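Local coordinates for protein AA9 family lytic polysaccharide monooxygenase B (PDB 5NNS) that uses a copper ion to oxidise and so break the glycosidic bonds of crystalline and amorphous polysaccharides, yielding C1-oxidised products, at residues L156-S161 and T213-P218; D95-T100 and C170-V175; N76-T81 and Q128-N133; N15-Y20 and Q26-R31. One frame throughout, in Å; residues are numbered along the deposited sequence.

Interaction 1 of 4, residues L156-S161 and T213-P218; sequences LAIHTS and TNYTIP. With NAG (2-acetamido-2-deoxy-beta-D-glucopyranose), chain C; AKR (acrylic acid), chain N.
Ile158 and Tyr215 approach from opposite directions, and the CD1 methyl of Ile158 comes obliquely onto the phenol ring, 3.5 Å from Tyr215 CE1. Ile158 CG1 stands between the backbone N and the carbonyl carbon (chi1 61°), and the extended chi2 carries the methyl out to the ring. Leu156 closes the packed part: its CD2 lies 3.4 Å from Tyr215 OH and reaches toward the CG corner of the Pro218 ring, at 3.7 Å. Between the two segments this part is held by dispersion, while the phenol OH hydrogen-bonds to Gly201 O. Across the ring the contact is looser and turned to solvent: the C8 acetyl methyl of a glycan lies 3.9 Å from Tyr215 CD1, beside the exposed Thr216. Asn214 ND2 is covalently linked to C1 of this N-acetylglucosamine, whose O7 takes a nearly straight bond from Thr216 N (2.8 Å, 171°). A serine in place of Tyr215 would probably leave Gly201 O without its mate and open a gap beside Ile158 and Leu156. The contact thus joins the long loop after strand 165-176 to strand 147-157 and the residues that follow it, among them His159, with Trp124 edge-to-face on Tyr215 and Met86 of strand 85-91 packed on Leu156.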
# COMPACT_ATOMS: atom_id res chain seq x y z
N LEU A 156 2.41 7.43 -3.07
CA LEU A 156 2.56 7.97 -4.41
C LEU A 156 3.13 9.37 -4.24
O LEU A 156 2.38 10.31 -3.98
CB LEU A 156 1.22 7.99 -5.15
CG LEU A 156 1.13 8.77 -6.47
CD1 LEU A 156 2.26 8.41 -7.42
CD2 LEU A 156 -0.23 8.57 -7.13
N ALA A 157 4.45 9.49 -4.35
CA ALA A 157 5.14 10.77 -4.28
C ALA A 157 5.09 11.43 -5.65
O ALA A 157 5.54 10.84 -6.63
CB ALA A 157 6.58 10.58 -3.82
N ILE A 158 4.56 12.66 -5.71
CA ILE A 158 4.34 13.39 -6.97
C ILE A 158 5.04 14.76 -6.99
O ILE A 158 4.58 15.71 -7.63
CB ILE A 158 2.83 13.52 -7.28
CG1 ILE A 158 2.08 14.30 -6.19
CG2 ILE A 158 2.22 12.14 -7.45
CD1 ILE A 158 0.62 14.56 -6.52
N HIS A 159 6.17 14.82 -6.28
CA HIS A 159 7.01 16.01 -6.20
C HIS A 159 7.86 16.27 -7.45
O HIS A 159 8.35 17.39 -7.62
CB HIS A 159 7.93 15.94 -4.97
CG HIS A 159 8.82 14.73 -4.95
ND1 HIS A 159 8.40 13.51 -4.48
CD2 HIS A 159 10.09 14.56 -5.37
CE1 HIS A 159 9.38 12.63 -4.60
NE2 HIS A 159 10.42 13.25 -5.13
N THR A 160 8.07 15.25 -8.28
CA THR A 160 8.78 15.41 -9.56
C THR A 160 7.78 15.49 -10.70
O THR A 160 7.00 14.57 -10.91
CB THR A 160 9.74 14.24 -9.83
OG1 THR A 160 10.66 14.15 -8.75
CG2 THR A 160 10.52 14.43 -11.13
N SER A 161 7.82 16.60 -11.44
CA SER A 161 6.91 16.89 -12.56
C SER A 161 6.76 15.74 -13.54
O SER A 161 7.72 15.35 -14.19
CB SER A 161 7.40 18.11 -13.34
OG SER A 161 7.44 19.23 -12.49
N THR A 213 -6.74 23.02 -5.97
CA THR A 213 -7.13 22.49 -4.66
C THR A 213 -7.83 21.12 -4.72
O THR A 213 -8.24 20.59 -3.68
CB THR A 213 -8.05 23.50 -3.97
OG1 THR A 213 -9.17 23.78 -4.83
CG2 THR A 213 -7.30 24.80 -3.69
N ASN A 214 -7.97 20.54 -5.92
CA ASN A 214 -8.55 19.20 -6.08
C ASN A 214 -7.48 18.20 -6.51
O ASN A 214 -6.58 18.53 -7.28
CB ASN A 214 -9.72 19.18 -7.08
CG ASN A 214 -9.31 19.56 -8.50
OD1 ASN A 214 -8.95 20.71 -8.76
ND2 ASN A 214 -9.36 18.59 -9.43
N TYR A 215 -7.59 16.97 -6.01
CA TYR A 215 -6.73 15.88 -6.43
C TYR A 215 -7.50 14.58 -6.35
O TYR A 215 -7.78 14.08 -5.26
CB TYR A 215 -5.46 15.83 -5.57
CG TYR A 215 -4.52 14.69 -5.91
CD1 TYR A 215 -3.55 14.84 -6.90
CD2 TYR A 215 -4.59 13.48 -5.23
CE1 TYR A 215 -2.68 13.80 -7.21
CE2 TYR A 215 -3.72 12.43 -5.52
CZ TYR A 215 -2.77 12.60 -6.52
OH TYR A 215 -1.91 11.56 -6.83
N THR A 216 -7.86 14.05 -7.52
CA THR A 216 -8.48 12.75 -7.63
C THR A 216 -7.41 11.70 -7.38
O THR A 216 -6.45 11.58 -8.15
CB THR A 216 -9.12 12.56 -9.02
OG1 THR A 216 -10.13 13.56 -9.19
CG2 THR A 216 -9.75 11.16 -9.18
N ILE A 217 -7.56 10.96 -6.29
CA ILE A 217 -6.60 9.95 -5.93
C ILE A 217 -6.79 8.83 -6.95
O ILE A 217 -7.92 8.44 -7.22
CB ILE A 217 -6.78 9.41 -4.49
CG1 ILE A 217 -6.64 10.54 -3.47
CG2 ILE A 217 -5.72 8.34 -4.20
CD1 ILE A 217 -7.16 10.19 -2.09
N PRO A 218 -5.69 8.34 -7.56
CA PRO A 218 -5.79 7.21 -8.50
C PRO A 218 -6.36 5.95 -7.85
O PRO A 218 -6.28 5.79 -6.63
CB PRO A 218 -4.34 6.96 -8.91
CG PRO A 218 -3.63 8.24 -8.64
CD PRO A 218 -4.29 8.81 -7.44
C1 NAG C . -9.04 18.80 -10.83
C2 NAG C . -8.55 17.52 -11.51
C3 NAG C . -8.59 17.63 -13.03
C4 NAG C . -9.99 18.01 -13.49
C5 NAG C . -10.38 19.34 -12.86
C6 NAG C . -11.81 19.69 -13.24
C7 NAG C . -6.81 16.16 -10.43
C8 NAG C . -5.34 16.01 -10.17
N2 NAG C . -7.17 17.22 -11.16
O3 NAG C . -8.18 16.38 -13.59
O4 NAG C . -10.05 18.10 -14.92
O5 NAG C . -10.26 19.28 -11.42
O6 NAG C . -12.22 20.89 -12.57
O7 NAG C . -7.61 15.35 -9.98
CA AKR N . -12.03 8.41 -5.01
CB AKR N . -13.15 8.65 -5.68
C AKR N . -10.92 7.63 -5.60
O AKR N . -11.02 7.17 -6.76
OXT AKR N . -9.88 7.43 -4.93

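Interaction 2 of 4, residues D95-T100 and C170-V175; sequences DCTTAT and CAQLIV. With NA (sodium ion), chain P.
Gln172 carries this contact almost alone, laying its amide against Cys96 and Thr97 of a surface turn, and the strand that bears it can be read in order. Cys170 comes first, tied to Cys49 by a disulfide, and Ala171 follows with its methyl against Tyr7 of strand 4-9. At Gln172 the side chain leaves the strand, extended beyond CG, and runs alongside Cys96, whose CB sits over one face of the amide, 3.4 Å from Gln172 CD. The amide is gripped at both ends: Gln172 NE2 gives a straight bond (178°) to Thr97 OG1 at 3.2 Å, in the amide plane, and another to Ser62 OG, whereas OE1 accepts from Arg31 NE. These partners satisfy a buried polar group and fix which way the amide is flipped. A leucine in place of Gln172 would probably leave Arg31 NE and Thr97 OG1 without this mate, with one tie of the turn to the strand lost. Next, Leu173 turns away, and only its carbonyl O comes near Cys96 SG, at 4.3 Å; that sulfur is bonded to Cys92. The turn itself is type I, closed by Ala99 N to Cys96 O at 3.1 Å. Beside the Thr97 hydroxyl, Asp95 OD1 binds a sodium ion at 2.5 Å, and a water on that ion accepts from Cys96 N at 2.7 Å. The contact thereby fastens the loop between strands 85-91 and 106-116 to strand 165-176, which lies between strands 63-66 and 147-157 in the mixed sheet.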
# COMPACT_ATOMS: atom_id res chain seq x y z
N ASP A 95 -3.50 -20.11 -0.47
CA ASP A 95 -2.32 -19.73 0.32
C ASP A 95 -1.71 -18.45 -0.27
O ASP A 95 -1.51 -18.36 -1.48
CB ASP A 95 -1.30 -20.88 0.29
CG ASP A 95 -0.13 -20.68 1.27
OD1 ASP A 95 -0.23 -19.85 2.20
OD2 ASP A 95 0.89 -21.39 1.12
N CYS A 96 -1.42 -17.46 0.57
CA CYS A 96 -0.77 -16.21 0.12
C CYS A 96 0.68 -16.44 -0.30
O CYS A 96 1.16 -15.83 -1.26
CB CYS A 96 -0.81 -15.12 1.19
SG CYS A 96 -2.44 -14.44 1.54
N THR A 97 1.36 -17.32 0.42
CA THR A 97 2.75 -17.68 0.16
C THR A 97 2.98 -18.13 -1.29
O THR A 97 4.02 -17.82 -1.87
CB THR A 97 3.21 -18.77 1.15
OG1 THR A 97 2.81 -18.41 2.49
CG2 THR A 97 4.72 -18.98 1.12
N THR A 98 2.02 -18.85 -1.86
CA THR A 98 2.11 -19.35 -3.24
C THR A 98 1.35 -18.50 -4.28
O THR A 98 1.36 -18.83 -5.47
CB THR A 98 1.60 -20.81 -3.32
OG1 THR A 98 0.20 -20.85 -3.03
CG2 THR A 98 2.34 -21.68 -2.32
N ALA A 99 0.71 -17.41 -3.84
CA ALA A 99 -0.11 -16.57 -4.71
C ALA A 99 0.75 -15.62 -5.54
O ALA A 99 1.69 -15.03 -5.02
CB ALA A 99 -1.11 -15.78 -3.89
N THR A 100 0.41 -15.48 -6.82
CA THR A 100 0.98 -14.44 -7.68
C THR A 100 0.18 -13.16 -7.41
O THR A 100 -1.02 -13.11 -7.72
CB THR A 100 0.91 -14.83 -9.18
OG1 THR A 100 1.58 -16.08 -9.38
CG2 THR A 100 1.57 -13.79 -10.06
N CYS A 170 3.92 -5.18 0.58
CA CYS A 170 2.86 -6.15 0.90
C CYS A 170 3.19 -6.97 2.13
O CYS A 170 4.34 -7.32 2.35
CB CYS A 170 2.66 -7.10 -0.28
SG CYS A 170 1.89 -6.32 -1.71
N ALA A 171 2.16 -7.28 2.92
CA ALA A 171 2.26 -8.16 4.08
C ALA A 171 1.17 -9.23 3.99
O ALA A 171 0.05 -8.93 3.56
CB ALA A 171 2.11 -7.36 5.36
N GLN A 172 1.49 -10.46 4.38
CA GLN A 172 0.52 -11.56 4.39
C GLN A 172 -0.26 -11.59 5.70
O GLN A 172 0.34 -11.53 6.78
CB GLN A 172 1.20 -12.91 4.14
CG GLN A 172 1.82 -13.02 2.75
CD GLN A 172 2.29 -14.42 2.38
OE1 GLN A 172 2.92 -14.60 1.35
NE2 GLN A 172 1.98 -15.41 3.20
N LEU A 173 -1.58 -11.66 5.61
CA LEU A 173 -2.44 -11.78 6.79
C LEU A 173 -3.31 -13.04 6.72
O LEU A 173 -3.60 -13.54 5.63
CB LEU A 173 -3.38 -10.58 6.92
CG LEU A 173 -2.80 -9.17 6.90
CD1 LEU A 173 -3.94 -8.16 6.97
CD2 LEU A 173 -1.81 -8.96 8.04
N ILE A 174 -3.69 -13.53 7.89
CA ILE A 174 -4.80 -14.46 8.03
C ILE A 174 -5.88 -13.69 8.79
O ILE A 174 -5.70 -13.36 9.96
CB ILE A 174 -4.39 -15.75 8.79
CG1 ILE A 174 -3.28 -16.49 8.02
CG2 ILE A 174 -5.60 -16.67 8.96
CD1 ILE A 174 -2.61 -17.60 8.79
N VAL A 175 -6.98 -13.37 8.10
CA VAL A 175 -8.08 -12.61 8.69
C VAL A 175 -9.08 -13.59 9.29
O VAL A 175 -9.57 -14.47 8.59
CB VAL A 175 -8.74 -11.68 7.65
CG1 VAL A 175 -9.97 -10.99 8.22
CG2 VAL A 175 -7.74 -10.65 7.15
NA NA P . 0.32 -18.74 4.38
O HOH W 1 -1.84 -17.87 3.23
O HOH W 2 1.19 -18.38 6.47
O HOH W 3 -0.17 -20.58 5.72

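Interaction 3 of 4, residues N76-T81 and Q128-N133; sequences NQWPHT and QLVANN. With CU (copper (II) ion), chain E; NAG (2-acetamido-2-deoxy-beta-D-glucopyranose), chain D; GOL (glycerol), chain M.
Trp78 and Val130 cross at about a right angle, and the tryptophan is worth following outward from its CB. That atom lies 3.9 Å from Val130 CG2 and 4.4 Å from Leu129 CD2, the loop side chain being set down against the helix. With CG anti to the backbone N (chi1 -175°), the torsion turns the indole so that CD1 also meets Val130 CG2, at 3.8 Å; the methyl sits at the ring edge, near its plane. The same methyl touches the backbone, 3.5 Å from Trp78 O. On the benzo part, Asn76 OD1 approaches the edge in plane, its amide being held by Gly3 N and His1 O. One indole face is covered toward its rim by Pro79 CD, 3.5 Å above the plane, and by His80 CD2. The His80 ring, flanked on one face by Pro79 CG, then reaches the copper with NE2 at 2.1 Å. His1 is the other half of this histidine brace, the signature of lytic polysaccharide monooxygenases, and Tyr167, which meets the indole edge-to-face, completes the site. Trp78 is therefore a second-shell residue behind two copper ligands. In the fold, the contact seats the copper-bearing loop between strands 70-75 and 85-91 on helix 125-131, with Leu155 of strand 147-157 touching both Trp78 and Leu129.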
# COMPACT_ATOMS: atom_id res chain seq x y z
N ASN A 76 10.79 4.12 7.23
CA ASN A 76 12.00 4.89 7.51
C ASN A 76 11.64 6.36 7.74
O ASN A 76 10.49 6.77 7.59
CB ASN A 76 13.00 4.76 6.35
CG ASN A 76 12.41 5.20 5.01
OD1 ASN A 76 11.36 4.70 4.60
ND2 ASN A 76 13.08 6.12 4.33
N GLN A 77 12.64 7.17 8.09
CA GLN A 77 12.44 8.63 8.14
C GLN A 77 12.17 9.13 6.72
O GLN A 77 13.09 9.46 5.97
CB GLN A 77 13.64 9.32 8.77
CG GLN A 77 13.72 9.04 10.26
CD GLN A 77 14.94 9.65 10.92
OE1 GLN A 77 15.87 10.10 10.25
NE2 GLN A 77 14.93 9.66 12.25
N TRP A 78 10.88 9.16 6.38
CA TRP A 78 10.41 9.32 5.01
C TRP A 78 10.69 10.75 4.52
O TRP A 78 10.28 11.71 5.19
CB TRP A 78 8.92 8.98 4.92
CG TRP A 78 8.39 9.00 3.53
CD1 TRP A 78 7.52 9.90 3.01
CD2 TRP A 78 8.70 8.08 2.48
NE1 TRP A 78 7.27 9.61 1.69
CE2 TRP A 78 7.98 8.50 1.34
CE3 TRP A 78 9.53 6.96 2.38
CZ2 TRP A 78 8.06 7.82 0.12
CZ3 TRP A 78 9.60 6.29 1.17
CH2 TRP A 78 8.87 6.73 0.05
N PRO A 79 11.40 10.88 3.38
CA PRO A 79 11.83 12.21 2.91
C PRO A 79 10.83 13.02 2.07
O PRO A 79 11.09 14.19 1.81
CB PRO A 79 13.07 11.89 2.07
CG PRO A 79 12.78 10.53 1.53
CD PRO A 79 12.03 9.80 2.60
N HIS A 80 9.73 12.42 1.64
CA HIS A 80 8.80 13.10 0.75
C HIS A 80 7.49 13.44 1.44
O HIS A 80 7.04 12.73 2.33
CB HIS A 80 8.58 12.27 -0.50
CG HIS A 80 9.86 11.94 -1.20
ND1 HIS A 80 10.78 12.91 -1.55
CD2 HIS A 80 10.40 10.76 -1.58
CE1 HIS A 80 11.82 12.33 -2.13
NE2 HIS A 80 11.62 11.03 -2.16
N THR A 81 6.91 14.58 1.06
CA THR A 81 5.74 15.12 1.74
C THR A 81 4.52 15.38 0.85
O THR A 81 3.46 15.70 1.37
CB THR A 81 6.13 16.43 2.45
OG1 THR A 81 6.81 17.29 1.52
CG2 THR A 81 7.06 16.12 3.60
N GLN A 128 1.20 13.90 6.59
CA GLN A 128 0.63 13.40 7.85
C GLN A 128 1.34 12.13 8.33
O GLN A 128 1.58 11.97 9.52
CB GLN A 128 -0.88 13.14 7.71
CG GLN A 128 -1.71 14.41 7.59
CD GLN A 128 -3.18 14.14 7.35
OE1 GLN A 128 -3.55 13.16 6.70
NE2 GLN A 128 -4.04 15.01 7.88
N LEU A 129 1.67 11.23 7.40
CA LEU A 129 2.43 10.01 7.68
C LEU A 129 3.79 10.34 8.33
O LEU A 129 4.13 9.78 9.37
CB LEU A 129 2.64 9.22 6.39
CG LEU A 129 3.33 7.85 6.41
CD1 LEU A 129 2.77 7.00 5.29
CD2 LEU A 129 4.84 7.93 6.30
N VAL A 130 4.53 11.27 7.73
CA VAL A 130 5.83 11.71 8.26
C VAL A 130 5.66 12.26 9.68
O VAL A 130 6.40 11.87 10.59
CB VAL A 130 6.49 12.76 7.34
CG1 VAL A 130 7.73 13.37 7.99
CG2 VAL A 130 6.86 12.16 5.98
N ALA A 131 4.67 13.13 9.86
CA ALA A 131 4.39 13.78 11.15
C ALA A 131 3.96 12.82 12.25
O ALA A 131 4.17 13.11 13.43
CB ALA A 131 3.33 14.86 10.97
N ASN A 132 3.36 11.69 11.87
CA ASN A 132 2.92 10.67 12.81
C ASN A 132 4.00 9.59 12.96
O ASN A 132 3.72 8.40 12.77
CB ASN A 132 1.59 10.06 12.32
CG ASN A 132 1.04 9.00 13.26
OD1 ASN A 132 1.13 9.13 14.47
ND2 ASN A 132 0.49 7.94 12.69
N ASN A 133 5.21 10.00 13.32
CA ASN A 133 6.33 9.06 13.54
C ASN A 133 6.60 8.15 12.32
O ASN A 133 6.88 6.97 12.47
CB ASN A 133 6.05 8.23 14.81
CG ASN A 133 7.26 7.42 15.28
OD1 ASN A 133 8.40 7.87 15.19
ND2 ASN A 133 6.99 6.22 15.80
CU CU E . 12.67 9.29 -2.75
C1 NAG D . 7.95 5.28 16.31
C2 NAG D . 7.39 4.56 17.53
C3 NAG D . 8.34 3.47 18.02
C4 NAG D . 8.76 2.53 16.89
C5 NAG D . 9.22 3.32 15.67
C6 NAG D . 9.46 2.40 14.47
C7 NAG D . 5.91 5.94 18.96
C8 NAG D . 5.87 6.92 20.10
N2 NAG D . 7.13 5.51 18.61
O3 NAG D . 7.66 2.74 19.05
O4 NAG D . 9.83 1.68 17.32
O5 NAG D . 8.23 4.30 15.31
O6 NAG D . 9.96 3.16 13.37
O7 NAG D . 4.88 5.59 18.41
C1 GOL M . 10.78 6.74 13.41
O1 GOL M . 9.64 7.23 12.70
C2 GOL M . 12.04 7.05 12.62
O2 GOL M . 13.05 7.58 13.50
C3 GOL M . 12.56 5.79 11.94
O3 GOL M . 11.58 5.25 11.05

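Interaction 4 of 4, residues N15-Y20 and Q26-R31; sequences NGFVPY and QSTIQR
Gln26 OE1, in the loop between strands 12-15 and 63-66 of this AA9 enzyme, is gripped by two donors, Val18 N at 2.8 Å, on a lone pair in the carbonyl plane, and a water that also bonds Gly16 O. The same amide returns a bond from NE2 to Val18 O at 3.0 Å, so it pairs with both backbone polar groups of one residue much as a neighbouring strand would. An ST turn adds to this: Thr28 OG1 accepts from Gln30 N and passes its own proton to Asn15 O at 2.7 Å, the donor tilted from the carbonyl plane. Asn15 answers through ND2, which reaches Ser27 O at 2.9 Å. Gln30, with CG anti to the backbone N (chi1 -153°), brings OE1 to Phe17 N at 2.7 Å, and Trp33 NE1 shares that oxygen. Side-chain amides and the Thr28 hydroxyl thus stitch two irregular segments of the loop, which carries the glucan-binding Tyr20 on its surface. Phe17 adds packing: Thr28 CG2 stands at its ring edge, while the Gln26 amide, 17° from parallel, stacks on one face with NE2 3.2 Å from Phe17 CZ.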
# COMPACT_ATOMS: atom_id res chain seq x y z
N ASN A 15 8.58 -7.68 12.19
CA ASN A 15 9.68 -7.21 11.35
C ASN A 15 9.27 -7.34 9.88
O ASN A 15 8.52 -8.25 9.52
CB ASN A 15 10.97 -8.02 11.60
CG ASN A 15 10.88 -9.45 11.10
OD1 ASN A 15 10.16 -10.28 11.67
ND2 ASN A 15 11.59 -9.75 10.01
N GLY A 16 9.75 -6.41 9.05
CA GLY A 16 9.56 -6.48 7.60
C GLY A 16 10.80 -7.05 6.92
O GLY A 16 11.75 -7.45 7.60
N PHE A 17 10.78 -7.08 5.59
CA PHE A 17 11.95 -7.46 4.81
C PHE A 17 13.01 -6.37 4.90
O PHE A 17 12.67 -5.19 5.01
CB PHE A 17 11.56 -7.70 3.34
CG PHE A 17 12.65 -8.36 2.54
CD1 PHE A 17 12.81 -9.74 2.57
CD2 PHE A 17 13.51 -7.60 1.76
CE1 PHE A 17 13.82 -10.34 1.84
CE2 PHE A 17 14.52 -8.20 1.02
CZ PHE A 17 14.67 -9.58 1.07
N VAL A 18 14.28 -6.76 4.88
CA VAL A 18 15.41 -5.82 4.86
C VAL A 18 15.92 -5.71 3.41
O VAL A 18 16.55 -6.65 2.91
CB VAL A 18 16.56 -6.26 5.80
CG1 VAL A 18 17.73 -5.28 5.73
CG2 VAL A 18 16.06 -6.38 7.24
N PRO A 19 15.65 -4.57 2.73
CA PRO A 19 16.14 -4.43 1.35
C PRO A 19 17.66 -4.38 1.23
O PRO A 19 18.36 -4.11 2.21
CB PRO A 19 15.52 -3.10 0.89
CG PRO A 19 15.14 -2.39 2.14
CD PRO A 19 14.79 -3.45 3.13
N TYR A 20 18.15 -4.68 0.03
CA TYR A 20 19.59 -4.73 -0.31
C TYR A 20 20.34 -5.93 0.27
O TYR A 20 21.43 -6.24 -0.21
CB TYR A 20 20.33 -3.44 0.07
CG TYR A 20 19.74 -2.19 -0.52
CD1 TYR A 20 20.06 -1.79 -1.81
CD2 TYR A 20 18.85 -1.39 0.22
CE1 TYR A 20 19.52 -0.64 -2.36
CE2 TYR A 20 18.31 -0.23 -0.32
CZ TYR A 20 18.65 0.14 -1.61
OH TYR A 20 18.11 1.29 -2.15
N GLN A 26 16.22 -14.40 5.66
CA GLN A 26 15.22 -13.45 6.17
C GLN A 26 13.89 -14.18 6.38
O GLN A 26 13.56 -15.12 5.67
CB GLN A 26 15.05 -12.27 5.21
CG GLN A 26 16.34 -11.48 4.99
CD GLN A 26 16.10 -10.04 4.53
OE1 GLN A 26 15.30 -9.31 5.12
NE2 GLN A 26 16.81 -9.62 3.49
N SER A 27 13.15 -13.74 7.40
CA SER A 27 11.85 -14.31 7.71
C SER A 27 10.92 -13.19 8.17
O SER A 27 11.23 -12.48 9.13
CB SER A 27 11.97 -15.39 8.78
OG SER A 27 10.81 -16.20 8.80
N THR A 28 9.81 -13.02 7.47
CA THR A 28 8.89 -11.93 7.74
C THR A 28 7.50 -12.19 7.18
O THR A 28 7.34 -13.02 6.28
CB THR A 28 9.43 -10.58 7.19
OG1 THR A 28 8.40 -9.59 7.23
CG2 THR A 28 9.93 -10.73 5.75
N ILE A 29 6.52 -11.48 7.71
CA ILE A 29 5.19 -11.45 7.10
C ILE A 29 5.18 -10.70 5.76
O ILE A 29 4.26 -10.87 4.95
CB ILE A 29 4.11 -10.86 8.04
CG1 ILE A 29 4.40 -9.39 8.41
CG2 ILE A 29 3.97 -11.72 9.28
CD1 ILE A 29 3.19 -8.68 9.00
N GLN A 30 6.20 -9.87 5.54
CA GLN A 30 6.28 -8.99 4.38
C GLN A 30 6.85 -9.70 3.15
O GLN A 30 7.76 -10.53 3.27
CB GLN A 30 7.14 -7.78 4.72
CG GLN A 30 6.80 -6.55 3.91
CD GLN A 30 7.66 -5.37 4.24
OE1 GLN A 30 8.87 -5.51 4.46
NE2 GLN A 30 7.06 -4.18 4.27
N ARG A 31 6.33 -9.35 1.98
CA ARG A 31 6.88 -9.81 0.70
C ARG A 31 8.20 -9.09 0.42
O ARG A 31 8.41 -7.95 0.85
CB ARG A 31 5.90 -9.58 -0.46
CG ARG A 31 4.67 -10.47 -0.44
CD ARG A 31 5.03 -11.95 -0.37
NE ARG A 31 3.96 -12.82 -0.85
CZ ARG A 31 3.72 -13.15 -2.12
NH1 ARG A 31 4.47 -12.67 -3.12
NH2 ARG A 31 2.71 -13.96 -2.40
O HOH W 4 7.32 -10.48 10.24
O HOH W 5 13.57 -9.66 7.20

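The four contacts form two pairs. Interactions 1 and 3 meet at the copper site, where His159 CE1 packs 3.4 Å from His80 ND1; His159 probably takes part in O2 binding, and the Leu156 side chain lies about 11 Å from the metal. Interactions 2 and 4 join at the other side of the chain: Arg31 NH2 lies 2.7 Å from Cys96 O and Gln172 N 2.9 Å from Ile29 O, both probable hydrogen bonds, so the loop that carries the glucan-binding Tyr20 is tied to the sodium-binding turn and its strand. Centres of interactions 1 and 2 are about 29 Å apart, yet neighbouring strands 147-157 and 165-176 connect them. Interaction 4 comes within about 8 Å of interaction 3, nearest atoms, without touching.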